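Sensor protein (Vibrio parahaemolyticus, PDB 3I9Y) is a membrane-bound sensor histidine kinase that responds to trimethylamine N-oxide and probably autophosphorylates with ATP, here represented by its sensor domain. Local coordinates at residues A[97-111]-A[222-236]. Sequence-based numbering, arbitrary orientation.
Sequences IDTRVEEMRLLSEEL and LLTELGKRQVVFTIL
The guanidinium of Arg229 meets Glu103 across the contact: NE donates to Glu103 OE2 at 2.8 Å, with an N-H...O angle of 169°. Both residues lie in the helical sensor domain, built of two stacked four-helix bundles. Helix 63-114 runs antiparallel here to helix 213-228 and the start of helix 232-267. OE2 is met on its anti side, well out of the carboxylate plane, and the carboxylate and guanidinium planes stand 71° apart. NH1 of Arg229 turns back along its own chain and donates to Glu225 O and, at 2.7 Å, to Glu225 OE1. These bonds fix the guanidinium, and Leu107 CD1 lies over one of its faces. The aliphatic base of Arg229 also packs, with CB 3.5 Å from Met104 CG.

Knobs-into-holes packing flanks this salt-bridge network. Leu226 fits among Met104, Leu107, Ser108 and Leu111. Val232 fits among Ile97, Arg100, Val101 and Met104. Its CG2, anti to the backbone N (CG1 at chi1 78°), reaches Arg100 CB. Ile177 of helix 158-180 touches Val101 and Met104. At one end Leu107 CD2 meets Leu222 CD2 at 3.6 Å. At the other, the Ile97 and Ile235 side chains lie alongside and point in opposite senses, with Ile97 CG1 3.5 Å from Ile235 CG2.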
loop_
_atom_site.group_PDB
_atom_site.type_symbol
_atom_site.label_atom_id
_atom_site.label_comp_id
_atom_site.label_asym_id
_atom_site.label_seq_id
_atom_site.Cartn_x
_atom_site.Cartn_y
_atom_site.Cartn_z
ATOM N N ILE A 97 -2.015 8.866 -4.464
ATOM C CA ILE A 97 -3.055 9.361 -3.622
ATOM C C ILE A 97 -2.718 10.746 -2.964
ATOM O O ILE A 97 -3.561 11.588 -2.991
ATOM C CB ILE A 97 -3.379 8.301 -2.526
ATOM C CG1 ILE A 97 -4.054 7.085 -3.207
ATOM C CG2 ILE A 97 -4.344 8.916 -1.538
ATOM C CD1 ILE A 97 -3.750 5.734 -2.395
ATOM N N ASP A 98 -1.541 10.967 -2.346
ATOM C CA ASP A 98 -1.297 12.227 -1.753
ATOM C C ASP A 98 -1.246 13.382 -2.771
ATOM O O ASP A 98 -1.741 14.422 -2.459
ATOM C CB ASP A 98 -0.006 12.270 -0.916
ATOM C CG ASP A 98 -0.144 11.286 0.351
ATOM O OD1 ASP A 98 -1.281 10.743 0.613
ATOM O OD2 ASP A 98 0.820 11.081 1.092
ATOM N N THR A 99 -0.703 13.140 -3.938
ATOM C CA THR A 99 -0.687 14.191 -4.928
ATOM C C THR A 99 -2.150 14.555 -5.283
ATOM O O THR A 99 -2.521 15.694 -5.376
ATOM C CB THR A 99 0.039 13.672 -6.237
ATOM O OG1 THR A 99 1.390 13.409 -5.702
ATOM C CG2 THR A 99 0.322 14.899 -7.250
ATOM N N ARG A 100 -2.964 13.575 -5.480
ATOM C CA ARG A 100 -4.323 13.883 -5.865
ATOM C C ARG A 100 -5.154 14.615 -4.724
ATOM O O ARG A 100 -5.984 15.496 -5.031
ATOM C CB ARG A 100 -5.002 12.542 -6.272
ATOM C CG ARG A 100 -4.796 12.164 -7.768
ATOM C CD ARG A 100 -4.326 10.645 -7.909
ATOM N NE ARG A 100 -3.888 10.106 -9.265
ATOM C CZ ARG A 100 -4.755 10.175 -10.225
ATOM N NH1 ARG A 100 -5.915 10.707 -9.987
ATOM N NH2 ARG A 100 -4.551 9.662 -11.383
ATOM N N VAL A 101 -4.908 14.229 -3.445
ATOM C CA VAL A 101 -5.604 14.809 -2.345
ATOM C C VAL A 101 -5.139 16.277 -2.265
ATOM O O VAL A 101 -6.023 17.208 -2.205
ATOM C CB VAL A 101 -5.333 14.002 -1.069
ATOM C CG1 VAL A 101 -5.716 14.902 0.271
ATOM C CG2 VAL A 101 -6.016 12.586 -1.173
ATOM N N GLU A 102 -3.851 16.563 -2.480
ATOM C CA GLU A 102 -3.361 17.930 -2.399
ATOM C C GLU A 102 -3.982 18.724 -3.599
ATOM O O GLU A 102 -4.450 19.825 -3.341
ATOM C CB GLU A 102 -1.860 18.019 -2.438
ATOM C CG GLU A 102 -1.238 19.421 -2.446
ATOM C CD GLU A 102 -1.641 20.205 -1.233
ATOM O OE1 GLU A 102 -2.205 19.649 -0.162
ATOM O OE2 GLU A 102 -1.475 21.491 -1.310
ATOM N N GLU A 103 -4.116 18.200 -4.819
ATOM C CA GLU A 103 -4.800 19.014 -5.856
ATOM C C GLU A 103 -6.256 19.294 -5.447
ATOM O O GLU A 103 -6.846 20.359 -5.735
ATOM C CB GLU A 103 -4.999 18.256 -7.201
ATOM C CG GLU A 103 -3.588 17.815 -7.721
ATOM C CD GLU A 103 -3.659 16.907 -9.001
ATOM O OE1 GLU A 103 -2.547 16.735 -9.528
ATOM O OE2 GLU A 103 -4.709 16.379 -9.464
ATOM N N MET A 104 -6.865 18.276 -4.856
ATOM C CA MET A 104 -8.277 18.416 -4.440
ATOM C C MET A 104 -8.408 19.458 -3.275
ATOM O O MET A 104 -9.514 20.175 -3.203
ATOM C CB MET A 104 -8.884 17.084 -3.993
ATOM C CG MET A 104 -9.031 16.253 -5.294
ATOM S SD MET A 104 -9.867 14.656 -4.728
ATOM C CE MET A 104 -8.749 14.157 -4.890
ATOM N N ARG A 105 -7.444 19.466 -2.335
ATOM C CA ARG A 105 -7.512 20.427 -1.212
ATOM C C ARG A 105 -7.347 21.870 -1.896
ATOM O O ARG A 105 -8.096 22.843 -1.495
ATOM C CB ARG A 105 -6.314 20.297 -0.200
ATOM C CG ARG A 105 -6.445 21.355 1.029
ATOM C CD ARG A 105 -5.097 20.985 1.922
ATOM N NE ARG A 105 -3.970 21.565 1.117
ATOM C CZ ARG A 105 -3.762 22.887 0.981
ATOM N NH1 ARG A 105 -4.590 23.730 1.585
ATOM N NH2 ARG A 105 -2.809 23.456 0.245
ATOM N N LEU A 106 -6.408 22.078 -2.822
ATOM C CA LEU A 106 -6.297 23.439 -3.363
ATOM C C LEU A 106 -7.614 23.900 -4.119
ATOM O O LEU A 106 -7.951 25.061 -4.125
ATOM C CB LEU A 106 -5.160 23.523 -4.474
ATOM C CG LEU A 106 -3.844 23.246 -3.712
ATOM C CD1 LEU A 106 -2.707 23.123 -4.736
ATOM C CD2 LEU A 106 -3.536 24.586 -3.055
ATOM N N LEU A 107 -8.197 23.023 -4.946
ATOM C CA LEU A 107 -9.406 23.371 -5.693
ATOM C C LEU A 107 -10.499 23.677 -4.645
ATOM O O LEU A 107 -11.267 24.560 -4.852
ATOM C CB LEU A 107 -9.955 22.133 -6.553
ATOM C CG LEU A 107 -8.954 21.917 -7.674
ATOM C CD1 LEU A 107 -9.331 20.527 -8.100
ATOM C CD2 LEU A 107 -9.045 22.937 -8.831
ATOM N N SER A 108 -10.638 22.901 -3.600
ATOM C CA SER A 108 -11.675 23.164 -2.564
ATOM C C SER A 108 -11.549 24.544 -1.875
ATOM O O SER A 108 -12.547 25.207 -1.580
ATOM C CB SER A 108 -11.591 22.152 -1.381
ATOM O OG SER A 108 -12.012 20.863 -1.974
ATOM N N GLU A 109 -10.369 24.913 -1.516
ATOM C CA GLU A 109 -10.155 26.151 -0.889
ATOM C C GLU A 109 -10.483 27.241 -1.898
ATOM O O GLU A 109 -11.041 28.287 -1.529
ATOM C CB GLU A 109 -8.656 26.264 -0.410
ATOM C CG GLU A 109 -7.794 27.499 -1.174
ATOM C CD GLU A 109 -6.384 27.102 -1.945
ATOM O OE1 GLU A 109 -5.262 26.950 -1.073
ATOM O OE2 GLU A 109 -6.367 27.049 -3.334
ATOM N N GLU A 110 -10.004 27.100 -3.139
ATOM C CA GLU A 110 -10.339 28.077 -4.075
ATOM C C GLU A 110 -11.907 28.199 -4.277
ATOM O O GLU A 110 -12.501 29.226 -4.444
ATOM C CB GLU A 110 -9.764 27.630 -5.311
ATOM C CG GLU A 110 -9.702 28.656 -6.204
ATOM C CD GLU A 110 -8.846 28.242 -7.370
ATOM O OE1 GLU A 110 -9.014 28.933 -8.428
ATOM O OE2 GLU A 110 -8.042 27.218 -7.268
ATOM N N LEU A 111 -12.589 27.090 -4.334
ATOM C CA LEU A 111 -14.054 27.161 -4.453
ATOM C C LEU A 111 -14.656 27.900 -3.210
ATOM O O LEU A 111 -15.534 28.827 -3.303
ATOM C CB LEU A 111 -14.553 25.814 -4.358
ATOM C CG LEU A 111 -16.020 25.472 -4.535
ATOM C CD1 LEU A 111 -16.682 26.008 -5.879
ATOM C CD2 LEU A 111 -15.748 23.888 -4.700
ATOM N N LEU A 222 -14.642 24.702 -11.260
ATOM C CA LEU A 222 -13.807 24.096 -10.211
ATOM C C LEU A 222 -14.436 22.795 -9.858
ATOM O O LEU A 222 -13.774 21.767 -9.573
ATOM C CB LEU A 222 -13.718 24.990 -8.958
ATOM C CG LEU A 222 -12.813 26.109 -9.281
ATOM C CD1 LEU A 222 -13.031 27.151 -8.028
ATOM C CD2 LEU A 222 -11.325 25.727 -9.210
ATOM N N LEU A 223 -15.754 22.771 -9.885
ATOM C CA LEU A 223 -16.398 21.543 -9.503
ATOM C C LEU A 223 -16.148 20.488 -10.632
ATOM O O LEU A 223 -16.119 19.230 -10.350
ATOM C CB LEU A 223 -17.914 21.766 -9.306
ATOM C CG LEU A 223 -18.257 22.576 -8.066
ATOM C CD1 LEU A 223 -19.844 22.954 -8.114
ATOM C CD2 LEU A 223 -18.169 21.599 -6.847
ATOM N N THR A 224 -15.986 20.977 -11.884
ATOM C CA THR A 224 -15.820 19.896 -12.831
ATOM C C THR A 224 -14.313 19.322 -12.722
ATOM O O THR A 224 -14.199 18.099 -12.734
ATOM C CB THR A 224 -16.413 20.189 -14.305
ATOM O OG1 THR A 224 -15.387 19.954 -15.262
ATOM C CG2 THR A 224 -17.072 21.367 -14.516
ATOM N N GLU A 225 -13.332 20.209 -12.281
ATOM C CA GLU A 225 -11.965 19.793 -12.012
ATOM C C GLU A 225 -11.961 18.793 -10.832
ATOM O O GLU A 225 -11.234 17.818 -10.860
ATOM C CB GLU A 225 -11.101 20.995 -11.698
ATOM C CG GLU A 225 -10.910 21.851 -12.950
ATOM C CD GLU A 225 -10.359 20.895 -14.041
ATOM O OE1 GLU A 225 -9.707 19.840 -13.770
ATOM O OE2 GLU A 225 -10.578 21.158 -15.199
ATOM N N LEU A 226 -12.788 19.052 -9.807
ATOM C CA LEU A 226 -12.869 18.220 -8.588
ATOM C C LEU A 226 -13.496 16.920 -8.988
ATOM O O LEU A 226 -13.092 15.838 -8.484
ATOM C CB LEU A 226 -13.670 18.805 -7.444
ATOM C CG LEU A 226 -13.034 19.749 -6.497
ATOM C CD1 LEU A 226 -14.326 20.266 -5.565
ATOM C CD2 LEU A 226 -12.137 19.038 -5.551
ATOM N N GLY A 227 -14.487 16.985 -9.891
ATOM C CA GLY A 227 -15.098 15.771 -10.248
ATOM C C GLY A 227 -14.143 14.824 -11.041
ATOM O O GLY A 227 -14.214 13.619 -10.860
ATOM N N LYS A 228 -13.151 15.394 -11.741
ATOM C CA LYS A 228 -12.266 14.547 -12.522
ATOM C C LYS A 228 -11.394 13.813 -11.509
ATOM O O LYS A 228 -10.889 12.660 -11.831
ATOM C CB LYS A 228 -11.353 15.367 -13.436
ATOM C CG LYS A 228 -12.035 15.937 -14.701
ATOM C CD LYS A 228 -10.845 16.792 -15.432
ATOM C CE LYS A 228 -11.471 17.637 -16.508
ATOM N NZ LYS A 228 -13.133 17.256 -16.686
ATOM N N ARG A 229 -11.237 14.382 -10.316
ATOM C CA ARG A 229 -10.225 13.716 -9.344
ATOM C C ARG A 229 -10.835 12.635 -8.502
ATOM O O ARG A 229 -10.243 12.084 -7.630
ATOM C CB ARG A 229 -9.459 14.832 -8.505
ATOM C CG ARG A 229 -8.661 15.529 -9.595
ATOM C CD ARG A 229 -8.350 16.826 -9.344
ATOM N NE ARG A 229 -7.246 17.329 -10.136
ATOM C CZ ARG A 229 -7.364 18.086 -11.242
ATOM N NH1 ARG A 229 -8.575 18.432 -11.782
ATOM N NH2 ARG A 229 -6.201 18.561 -11.744
ATOM N N GLN A 230 -12.121 12.320 -8.795
ATOM C CA GLN A 230 -12.794 11.309 -8.054
ATOM C C GLN A 230 -12.115 9.954 -8.345
ATOM O O GLN A 230 -12.325 9.060 -7.540
ATOM C CB GLN A 230 -14.404 11.124 -8.391
ATOM C CG GLN A 230 -15.127 12.292 -7.928
ATOM C CD GLN A 230 -16.612 12.196 -8.522
ATOM O OE1 GLN A 230 -16.891 12.495 -9.760
ATOM N NE2 GLN A 230 -17.482 11.680 -7.676
ATOM N N VAL A 231 -11.293 9.832 -9.377
ATOM C CA VAL A 231 -10.482 8.557 -9.653
ATOM C C VAL A 231 -9.641 8.308 -8.390
ATOM O O VAL A 231 -9.221 7.170 -8.185
ATOM C CB VAL A 231 -9.376 8.610 -10.801
ATOM C CG1 VAL A 231 -9.902 9.321 -12.008
ATOM C CG2 VAL A 231 -8.359 9.603 -10.454
ATOM N N VAL A 232 -9.400 9.296 -7.488
ATOM C CA VAL A 232 -8.562 8.966 -6.237
ATOM C C VAL A 232 -9.245 7.842 -5.384
ATOM O O VAL A 232 -8.605 7.048 -4.710
ATOM C CB VAL A 232 -8.355 10.205 -5.441
ATOM C CG1 VAL A 232 -9.643 10.540 -4.640
ATOM C CG2 VAL A 232 -7.249 9.984 -4.421
ATOM N N PHE A 233 -10.594 7.708 -5.381
ATOM C CA PHE A 233 -11.201 6.694 -4.592
ATOM C C PHE A 233 -10.887 5.282 -5.287
ATOM O O PHE A 233 -10.810 4.274 -4.564
ATOM C CB PHE A 233 -12.773 6.889 -4.574
ATOM C CG PHE A 233 -13.183 8.043 -3.674
ATOM C CD1 PHE A 233 -13.191 7.891 -2.282
ATOM C CD2 PHE A 233 -13.480 9.270 -4.291
ATOM C CE1 PHE A 233 -13.502 8.966 -1.533
ATOM C CE2 PHE A 233 -13.792 10.386 -3.540
ATOM C CZ PHE A 233 -13.816 10.270 -2.165
ATOM N N THR A 234 -10.679 5.188 -6.605
ATOM C CA THR A 234 -10.416 3.827 -7.028
ATOM C C THR A 234 -8.960 3.602 -6.707
ATOM O O THR A 234 -8.627 2.473 -6.528
ATOM C CB THR A 234 -10.607 3.563 -8.499
ATOM O OG1 THR A 234 -9.638 4.353 -9.147
ATOM C CG2 THR A 234 -11.924 4.204 -9.029
ATOM N N ILE A 235 -8.088 4.612 -6.478
ATOM C CA ILE A 235 -6.642 4.315 -6.113
ATOM C C ILE A 235 -6.620 3.905 -4.618
ATOM O O ILE A 235 -5.870 2.985 -4.181
ATOM C CB ILE A 235 -5.735 5.515 -6.371
ATOM C CG1 ILE A 235 -5.874 5.894 -7.907
ATOM C CG2 ILE A 235 -4.292 5.040 -6.082
ATOM C CD1 ILE A 235 -5.115 7.259 -8.234
ATOM N N LEU A 236 -7.565 4.477 -3.829
ATOM C CA LEU A 236 -7.665 4.086 -2.399
ATOM C C LEU A 236 -8.080 2.609 -2.314
ATOM O O LEU A 236 -7.578 1.864 -1.362
ATOM C CB LEU A 236 -8.671 4.935 -1.570
ATOM C CG LEU A 236 -8.013 6.322 -1.345
ATOM C CD1 LEU A 236 -9.255 7.242 -0.800
ATOM C CD2 LEU A 236 -6.992 6.314 -0.180
#